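Local coordinates for uncharacterized protein YLR132C (Kluyveromyces marxianus, PDB 6PFQ) that is Usb1, a phosphodiesterase of the 2H superfamily that probably acts as an exoribonuclease on U6 snRNA, at residues A[32-35]-A[36-39]; A[190-193]-A[194-197]; A[24-27]-A[28-31]. One frame throughout, in Å; residues are numbered along the deposited sequence.

Contact 1. Residues A[32-35]-A[36-39]; sequences GVNA and VMDT
Ala35 O is approached by two groups of Thr39. Thr39 N donates to Ala35 O at 3.0 Å, and Thr39 OG1 stands 3.1 Å from the same oxygen. With chi1 at -69° the hydroxyl sits beside Thr39's own backbone nitrogen and turns back to the preceding turn, while the methyl CG2 takes the place anti to that nitrogen. One residue earlier, Asp38 N donates to Asn34 O at 2.8 Å, the shortest of the backbone bonds here. The Asp38 carboxylate folds back the same way, its CG 3.4 Å from Asn34 O, and its side chain also touches Ser44. Met37 N is bonded to Val33 O, and Val36 N bonds weakly to Gly32 O at 3.3 Å; that oxygen also takes a weak bond from a bound glycerol.

Met37 carries the apolar side of the turn. Its chain is bent at chi2 (-60°) and again at chi3, curling the thioether back so that CE as well as CG lies against Val33 O, with CG 3.4 Å from that oxygen. Val33 CG1 meets Met37 CG more loosely, at 4.4 Å. Asn34 and Met37 cross obliquely, Asn34 OD1 being 4.0 Å from Met37 CG; Asn34 OD1 accepts a hydrogen bond from Phe45 N, tying the turn to the following loop. Beyond it, Met37 enters a patch of Leu179, Leu182 and Val183 on helix 169-186. These are the last turns of an amphipathic alpha helix, with i to i+4 bonds running to its C-terminal residue and one apolar flank docked on a neighbouring helix.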
ATOM      1  N   GLY A  32       1.419  -4.446 -19.704  1.00 26.16           N
ATOM      2  CA  GLY A  32       0.630  -5.593 -20.091  1.00 30.98           C
ATOM      3  C   GLY A  32      -0.756  -5.556 -19.494  1.00 26.37           C
ATOM      4  O   GLY A  32      -1.731  -5.899 -20.159  1.00 29.56           O
ATOM      5  N   VAL A  33      -0.864  -5.168 -18.215  1.00 25.51           N
ATOM      6  CA  VAL A  33      -2.178  -4.983 -17.594  1.00 25.17           C
ATOM      7  C   VAL A  33      -2.980  -3.939 -18.351  1.00 26.02           C
ATOM      8  O   VAL A  33      -4.167  -4.122 -18.645  1.00 25.48           O
ATOM      9  CB  VAL A  33      -2.034  -4.605 -16.105  1.00 24.42           C
ATOM     10  CG1 VAL A  33      -3.444  -4.305 -15.515  1.00 24.25           C
ATOM     11  CG2 VAL A  33      -1.418  -5.779 -15.355  1.00 22.69           C
ATOM     12  N   ASN A  34      -2.347  -2.826 -18.685  1.00 22.70           N
ATOM     13  CA  ASN A  34      -3.093  -1.760 -19.333  1.00 23.88           C
ATOM     14  C   ASN A  34      -3.482  -2.115 -20.772  1.00 30.80           C
ATOM     15  O   ASN A  34      -4.543  -1.678 -21.248  1.00 32.32           O
ATOM     16  CB  ASN A  34      -2.283  -0.459 -19.277  1.00 26.01           C
ATOM     17  CG  ASN A  34      -2.289   0.148 -17.892  1.00 27.27           C
ATOM     18  OD1 ASN A  34      -3.229  -0.058 -17.126  1.00 26.68           O
ATOM     19  ND2 ASN A  34      -1.254   0.892 -17.569  1.00 27.42           N
ATOM     20  N   ALA A  35      -2.730  -2.991 -21.438  1.00 28.97           N
ATOM     21  CA  ALA A  35      -3.195  -3.480 -22.739  1.00 32.33           C
ATOM     22  C   ALA A  35      -4.507  -4.239 -22.596  1.00 29.56           C
ATOM     23  O   ALA A  35      -5.398  -4.113 -23.444  1.00 32.93           O
ATOM     24  CB  ALA A  35      -2.125  -4.384 -23.392  1.00 30.66           C
ATOM     25  N   VAL A  36      -4.649  -5.024 -21.526  1.00 29.23           N
ATOM     26  CA  VAL A  36      -5.926  -5.679 -21.244  1.00 32.66           C
ATOM     27  C   VAL A  36      -7.014  -4.647 -20.905  1.00 31.89           C
ATOM     28  O   VAL A  36      -8.159  -4.771 -21.351  1.00 30.50           O
ATOM     29  CB  VAL A  36      -5.753  -6.720 -20.128  1.00 28.99           C
ATOM     30  CG1 VAL A  36      -7.092  -7.339 -19.794  1.00 30.14           C
ATOM     31  CG2 VAL A  36      -4.733  -7.804 -20.545  1.00 30.01           C
ATOM     32  N   MET A  37      -6.688  -3.613 -20.123  1.00 30.12           N
ATOM     33  CA  MET A  37      -7.701  -2.587 -19.853  1.00 28.25           C
ATOM     34  C   MET A  37      -8.164  -1.926 -21.155  1.00 36.25           C
ATOM     35  O   MET A  37      -9.366  -1.726 -21.373  1.00 37.21           O
ATOM     36  CB  MET A  37      -7.178  -1.523 -18.875  1.00 29.28           C
ATOM     37  CG  MET A  37      -6.672  -2.071 -17.534  1.00 28.70           C
ATOM     38  SD  MET A  37      -7.981  -2.935 -16.641  1.00 28.42           S
ATOM     39  CE  MET A  37      -7.652  -4.634 -17.148  1.00 25.78           C
ATOM     40  N   ASP A  38      -7.227  -1.606 -22.045  1.00 32.90           N
ATOM     41  CA  ASP A  38      -7.594  -1.000 -23.328  1.00 34.43           C
ATOM     42  C   ASP A  38      -8.526  -1.902 -24.120  1.00 33.18           C
ATOM     43  O   ASP A  38      -9.536  -1.446 -24.665  1.00 38.15           O
ATOM     44  CB  ASP A  38      -6.343  -0.738 -24.163  1.00 36.86           C
ATOM     45  CG  ASP A  38      -5.573   0.455 -23.698  1.00 48.82           C
ATOM     46  OD1 ASP A  38      -6.161   1.290 -22.992  1.00 53.84           O
ATOM     47  OD2 ASP A  38      -4.374   0.565 -24.046  1.00 55.60           O
ATOM     48  N   THR A  39      -8.156  -3.178 -24.255  1.00 31.96           N
ATOM     49  CA  THR A  39      -8.982  -4.124 -24.998  1.00 36.76           C
ATOM     50  C   THR A  39     -10.412  -4.139 -24.486  1.00 41.62           C
ATOM     51  O   THR A  39     -11.367  -4.216 -25.269  1.00 39.25           O
ATOM     52  CB  THR A  39      -8.388  -5.519 -24.859  1.00 41.81           C
ATOM     53  OG1 THR A  39      -7.155  -5.559 -25.570  1.00 43.13           O
ATOM     54  CG2 THR A  39      -9.349  -6.583 -25.350  1.00 44.35           C
TER

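Contact 2. Residues A[190-193]-A[194-197]; sequences RLPL and LRAN
Asn197 ND2 donates to Leu193 O at 2.9 Å, almost straight at 174° and on a lone pair of the carbonyl, with the acceptor lying in the plane of the Asn197 amide. Asn197 N reaches the same oxygen only weakly, its shorter bond going to Leu194 O; chi1 of -75° brings the side-chain amide back beside its own nitrogen. Arg195 N bonds to Leu191 O at 2.8 Å, and Leu194 N bonds to the carbonyl of Arg190, the N-cap residue. The Arg195 guanidinium then lies flat against the first turn: Leu191 O is 4.0 Å above its centre, with Pro192 N over the same face nearer the rim. Arg195 NH2 touches Pro192 CG at 3.8 Å, and NH1, 3.7 Å from Leu191 CB, donates to Gly100 O. Further out, Leu191 and Leu194 lie side by side, CD2 of Leu191 4.2 Å from CD1 of Leu194, and both reach Trp102. This is a two-turn alpha helix with a proline in its first turn, where the missing N-H costs no helical bond, and an asparagine folded back on its last.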
ATOM      1  N   ARG A 190       2.220 -12.293 -16.074  1.00 28.98           N
ATOM      2  CA  ARG A 190       3.547 -11.861 -15.659  1.00 26.33           C
ATOM      3  C   ARG A 190       3.670 -11.755 -14.141  1.00 28.03           C
ATOM      4  O   ARG A 190       4.686 -11.267 -13.648  1.00 26.96           O
ATOM      5  CB  ARG A 190       3.915 -10.508 -16.287  1.00 26.82           C
ATOM      6  CG  ARG A 190       3.588 -10.310 -17.792  1.00 25.01           C
ATOM      7  CD  ARG A 190       4.708 -10.888 -18.715  1.00 26.97           C
ATOM      8  NE  ARG A 190       4.759 -12.356 -18.761  1.00 30.91           N
ATOM      9  CZ  ARG A 190       3.952 -13.121 -19.513  1.00 30.11           C
ATOM     10  NH1 ARG A 190       2.995 -12.570 -20.260  1.00 33.40           N
ATOM     11  NH2 ARG A 190       4.086 -14.432 -19.525  1.00 29.55           N
ATOM     12  N   LEU A 191       2.676 -12.208 -13.384  1.00 23.13           N
ATOM     13  CA  LEU A 191       2.824 -12.137 -11.937  1.00 22.95           C
ATOM     14  C   LEU A 191       3.963 -12.989 -11.382  1.00 24.79           C
ATOM     15  O   LEU A 191       4.598 -12.539 -10.409  1.00 27.10           O
ATOM     16  CB  LEU A 191       1.497 -12.493 -11.251  1.00 26.78           C
ATOM     17  CG  LEU A 191       0.552 -11.276 -11.197  1.00 26.79           C
ATOM     18  CD1 LEU A 191      -0.787 -11.676 -10.585  1.00 26.63           C
ATOM     19  CD2 LEU A 191       1.163 -10.163 -10.333  1.00 25.58           C
ATOM     20  N   PRO A 192       4.304 -14.159 -11.934  1.00 28.49           N
ATOM     21  CA  PRO A 192       5.475 -14.871 -11.383  1.00 28.12           C
ATOM     22  C   PRO A 192       6.741 -14.051 -11.479  1.00 32.84           C
ATOM     23  O   PRO A 192       7.551 -14.064 -10.544  1.00 28.50           O
ATOM     24  CB  PRO A 192       5.543 -16.158 -12.217  1.00 29.00           C
ATOM     25  CG  PRO A 192       4.087 -16.418 -12.571  1.00 34.55           C
ATOM     26  CD  PRO A 192       3.527 -15.002 -12.863  1.00 28.49           C
ATOM     27  N   LEU A 193       6.933 -13.339 -12.602  1.00 28.19           N
ATOM     28  CA  LEU A 193       8.085 -12.457 -12.752  1.00 30.26           C
ATOM     29  C   LEU A 193       8.061 -11.347 -11.703  1.00 27.34           C
ATOM     30  O   LEU A 193       9.095 -10.993 -11.125  1.00 27.40           O
ATOM     31  CB  LEU A 193       8.082 -11.868 -14.168  1.00 30.96           C
ATOM     32  CG  LEU A 193       9.117 -10.782 -14.466  1.00 29.26           C
ATOM     33  CD1 LEU A 193      10.521 -11.441 -14.675  1.00 33.38           C
ATOM     34  CD2 LEU A 193       8.713  -9.960 -15.690  1.00 29.61           C
ATOM     35  N   LEU A 194       6.886 -10.751 -11.470  1.00 24.40           N
ATOM     36  CA  LEU A 194       6.819  -9.698 -10.465  1.00 24.93           C
ATOM     37  C   LEU A 194       7.162 -10.259  -9.091  1.00 28.72           C
ATOM     38  O   LEU A 194       8.019  -9.707  -8.380  1.00 26.59           O
ATOM     39  CB  LEU A 194       5.425  -9.057 -10.483  1.00 25.18           C
ATOM     40  CG  LEU A 194       5.158  -7.943  -9.479  1.00 25.56           C
ATOM     41  CD1 LEU A 194       3.990  -7.095  -9.992  1.00 26.85           C
ATOM     42  CD2 LEU A 194       4.777  -8.532  -8.102  1.00 28.41           C
ATOM     43  N   ARG A 195       6.490 -11.354  -8.687  1.00 25.66           N
ATOM     44  CA  ARG A 195       6.727 -11.871  -7.330  1.00 28.82           C
ATOM     45  C   ARG A 195       8.184 -12.303  -7.146  1.00 29.11           C
ATOM     46  O   ARG A 195       8.736 -12.171  -6.052  1.00 28.09           O
ATOM     47  CB  ARG A 195       5.804 -13.059  -7.022  1.00 27.25           C
ATOM     48  CG  ARG A 195       4.296 -12.660  -6.972  1.00 28.84           C
ATOM     49  CD  ARG A 195       3.413 -13.819  -6.486  1.00 27.59           C
ATOM     50  NE  ARG A 195       3.521 -14.957  -7.382  1.00 26.81           N
ATOM     51  CZ  ARG A 195       2.599 -15.361  -8.254  1.00 28.73           C
ATOM     52  NH1 ARG A 195       1.449 -14.741  -8.360  1.00 26.56           N
ATOM     53  NH2 ARG A 195       2.844 -16.410  -9.033  1.00 35.65           N
ATOM     54  N   ALA A 196       8.830 -12.816  -8.195  1.00 25.20           N
ATOM     55  CA  ALA A 196      10.205 -13.264  -7.998  1.00 28.24           C
ATOM     56  C   ALA A 196      11.142 -12.081  -7.776  1.00 34.88           C
ATOM     57  O   ALA A 196      12.172 -12.214  -7.111  1.00 36.85           O
ATOM     58  CB  ALA A 196      10.666 -14.110  -9.200  1.00 30.18           C
ATOM     59  N   ASN A 197      10.807 -10.911  -8.306  1.00 31.19           N
ATOM     60  CA  ASN A 197      11.759  -9.811  -8.325  1.00 33.64           C
ATOM     61  C   ASN A 197      11.428  -8.644  -7.402  1.00 33.72           C
ATOM     62  O   ASN A 197      12.338  -7.877  -7.053  1.00 29.67           O
ATOM     63  CB  ASN A 197      11.865  -9.276  -9.747  1.00 31.65           C
ATOM     64  CG  ASN A 197      12.659 -10.191 -10.619  1.00 39.79           C
ATOM     65  OD1 ASN A 197      13.880 -10.131 -10.605  1.00 39.43           O
ATOM     66  ND2 ASN A 197      11.979 -11.081 -11.350  1.00 32.11           N
TER

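Contact 3. Residues A[24-27]-A[28-31]; sequences QIMD and LVLK
Met26 lays its methyl CE against the branch point of Leu30, 4.0 Å from Leu30 CG, the two chains crossing at a slant. Bends at chi2 (-45°) and chi3 of Met26 swing CE along the helix toward the next turn, although its CB sets out away from it. Leu30, with CG beside its own backbone N (chi1 -67°), drops that carbon to 3.4 Å from Met26 O, so the leucine fills the angle between the carbonyl and the thioether. Val29 likewise crosses Ile25 by one branch: its CG2 lies 4.1 Å from Ile25 CG2 and 3.3 Å from Ile25 O. Behind these pairs the backbone holds the spacing, Val29 N bonding to Ile25 O and Leu30 N to Met26 O, each at 2.9 Å. An alanine in place of Leu30 would keep the helix bond but is likely to open a gap beside Met26 CE, taking away its closest partner in the next turn and leaving the methyl less fixed. On another flank, Asp27 OD1 is held by a salt bridge to Arg50 and a hydrogen bond to His49. Leu30's side chain lies about 9 Å from that of Ser156, a UMP-binding residue. The whole belongs to the amphipathic helix 20-39 of the 2H phosphodiesterase fold, whose apolar flank packs through Ile25 and Met26 on helix 191-197.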
ATOM      1  N   GLN A  24      12.149  -1.798 -14.353  1.00 31.36           N
ATOM      2  CA  GLN A  24      11.898  -2.277 -15.715  1.00 32.95           C
ATOM      3  C   GLN A  24      10.872  -3.388 -15.728  1.00 33.77           C
ATOM      4  O   GLN A  24      10.075  -3.497 -16.674  1.00 32.31           O
ATOM      5  CB  GLN A  24      13.194  -2.790 -16.351  1.00 39.05           C
ATOM      6  CG  GLN A  24      14.314  -1.792 -16.359  1.00 55.43           C
ATOM      7  CD  GLN A  24      15.595  -2.385 -16.918  1.00 65.10           C
ATOM      8  OE1 GLN A  24      15.579  -3.445 -17.551  1.00 69.45           O
ATOM      9  NE2 GLN A  24      16.708  -1.710 -16.679  1.00 60.37           N
ATOM     10  N   ILE A  25      10.922  -4.266 -14.716  1.00 30.21           N
ATOM     11  CA  ILE A  25       9.889  -5.290 -14.585  1.00 33.19           C
ATOM     12  C   ILE A  25       8.530  -4.629 -14.375  1.00 30.48           C
ATOM     13  O   ILE A  25       7.532  -5.000 -15.001  1.00 25.69           O
ATOM     14  CB  ILE A  25      10.272  -6.263 -13.454  1.00 30.38           C
ATOM     15  CG1 ILE A  25      11.449  -7.117 -13.961  1.00 31.88           C
ATOM     16  CG2 ILE A  25       9.096  -7.168 -13.036  1.00 23.86           C
ATOM     17  CD1 ILE A  25      12.017  -7.986 -12.935  1.00 41.55           C
ATOM     18  N   MET A  26       8.469  -3.608 -13.539  1.00 28.45           N
ATOM     19  CA  MET A  26       7.146  -3.021 -13.317  1.00 27.06           C
ATOM     20  C   MET A  26       6.647  -2.288 -14.566  1.00 30.80           C
ATOM     21  O   MET A  26       5.448  -2.334 -14.868  1.00 27.30           O
ATOM     22  CB  MET A  26       7.169  -2.085 -12.103  1.00 28.60           C
ATOM     23  CG  MET A  26       7.290  -2.842 -10.740  1.00 27.99           C
ATOM     24  SD  MET A  26       6.160  -4.304 -10.630  1.00 28.11           S
ATOM     25  CE  MET A  26       4.569  -3.473 -11.017  1.00 24.26           C
ATOM     26  N   ASP A  27       7.548  -1.680 -15.345  1.00 28.01           N
ATOM     27  CA  ASP A  27       7.153  -1.117 -16.638  1.00 28.59           C
ATOM     28  C   ASP A  27       6.460  -2.174 -17.501  1.00 29.97           C
ATOM     29  O   ASP A  27       5.355  -1.954 -18.008  1.00 31.44           O
ATOM     30  CB  ASP A  27       8.379  -0.559 -17.374  1.00 30.34           C
ATOM     31  CG  ASP A  27       8.987   0.662 -16.693  1.00 35.97           C
ATOM     32  OD1 ASP A  27       8.330   1.303 -15.843  1.00 31.57           O
ATOM     33  OD2 ASP A  27      10.154   0.999 -16.996  1.00 35.23           O
ATOM     34  N   LEU A  28       7.079  -3.350 -17.680  0.50 28.81           N
ATOM     35  CA  LEU A  28       6.456  -4.300 -18.604  0.50 27.86           C
ATOM     36  C   LEU A  28       5.203  -4.929 -17.999  0.50 26.57           C
ATOM     37  O   LEU A  28       4.230  -5.180 -18.723  0.50 30.89           O
ATOM     38  CB  LEU A  28       7.464  -5.375 -19.087  0.50 28.97           C
ATOM     39  CG  LEU A  28       7.786  -6.701 -18.385  0.50 33.02           C
ATOM     40  CD1 LEU A  28       6.712  -7.803 -18.570  0.50 33.91           C
ATOM     41  CD2 LEU A  28       9.180  -7.234 -18.790  0.50 32.51           C
ATOM     42  N   VAL A  29       5.178  -5.170 -16.686  1.00 25.94           N
ATOM     43  CA  VAL A  29       3.968  -5.731 -16.084  1.00 24.50           C
ATOM     44  C   VAL A  29       2.789  -4.773 -16.242  1.00 27.37           C
ATOM     45  O   VAL A  29       1.701  -5.172 -16.683  1.00 28.26           O
ATOM     46  CB  VAL A  29       4.222  -6.098 -14.607  1.00 27.14           C
ATOM     47  CG1 VAL A  29       2.893  -6.485 -13.889  1.00 24.09           C
ATOM     48  CG2 VAL A  29       5.239  -7.261 -14.553  1.00 27.44           C
ATOM     49  N   LEU A  30       2.985  -3.500 -15.910  1.00 27.26           N
ATOM     50  CA  LEU A  30       1.867  -2.557 -15.976  1.00 24.37           C
ATOM     51  C   LEU A  30       1.467  -2.273 -17.415  1.00 26.05           C
ATOM     52  O   LEU A  30       0.273  -2.095 -17.706  1.00 27.02           O
ATOM     53  CB  LEU A  30       2.238  -1.256 -15.246  1.00 28.01           C
ATOM     54  CG  LEU A  30       2.390  -1.511 -13.731  1.00 32.27           C
ATOM     55  CD1 LEU A  30       3.015  -0.321 -13.012  1.00 35.51           C
ATOM     56  CD2 LEU A  30       1.059  -1.909 -13.113  1.00 35.13           C
ATOM     57  N   LYS A  31       2.428  -2.282 -18.349  1.00 27.37           N
ATOM     58  CA  LYS A  31       2.034  -2.110 -19.744  1.00 24.93           C
ATOM     59  C   LYS A  31       1.121  -3.244 -20.174  1.00 26.84           C
ATOM     60  O   LYS A  31       0.108  -3.027 -20.851  1.00 30.63           O
ATOM     61  CB  LYS A  31       3.261  -1.995 -20.652  1.00 26.18           C
ATOM     62  CG  LYS A  31       2.866  -1.711 -22.079  1.00 32.87           C
ATOM     63  CD  LYS A  31       4.042  -1.227 -22.940  1.00 43.80           C
ATOM     64  CE  LYS A  31       5.201  -2.162 -22.881  1.00 34.73           C
ATOM     65  NZ  LYS A  31       6.255  -1.709 -23.896  1.00 39.19           N
TER

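Contacts 1 and 3 are successive parts of one helix, 20-39, with centres about 12 Å apart, whereas contact 2 is the short helix 191-197 set beside it. Contact 3 is the most buried, with four buried residues against two in each of the others, and its side-chain contacts across the turns are apolar. Toward the C-terminus, in contact 1, a methionine still packs inward, now on helix 169-186, while Asn34, Asp38 and Thr39 bring polar groups to the rest of the turn. Contact 2 mixes amide and guanidinium chemistry with leucines that face contact 3: Leu194 CD1 is 3.6 Å from Met26 SD, and Leu193 meets Ile25. Contacts 1 and 2 do not touch.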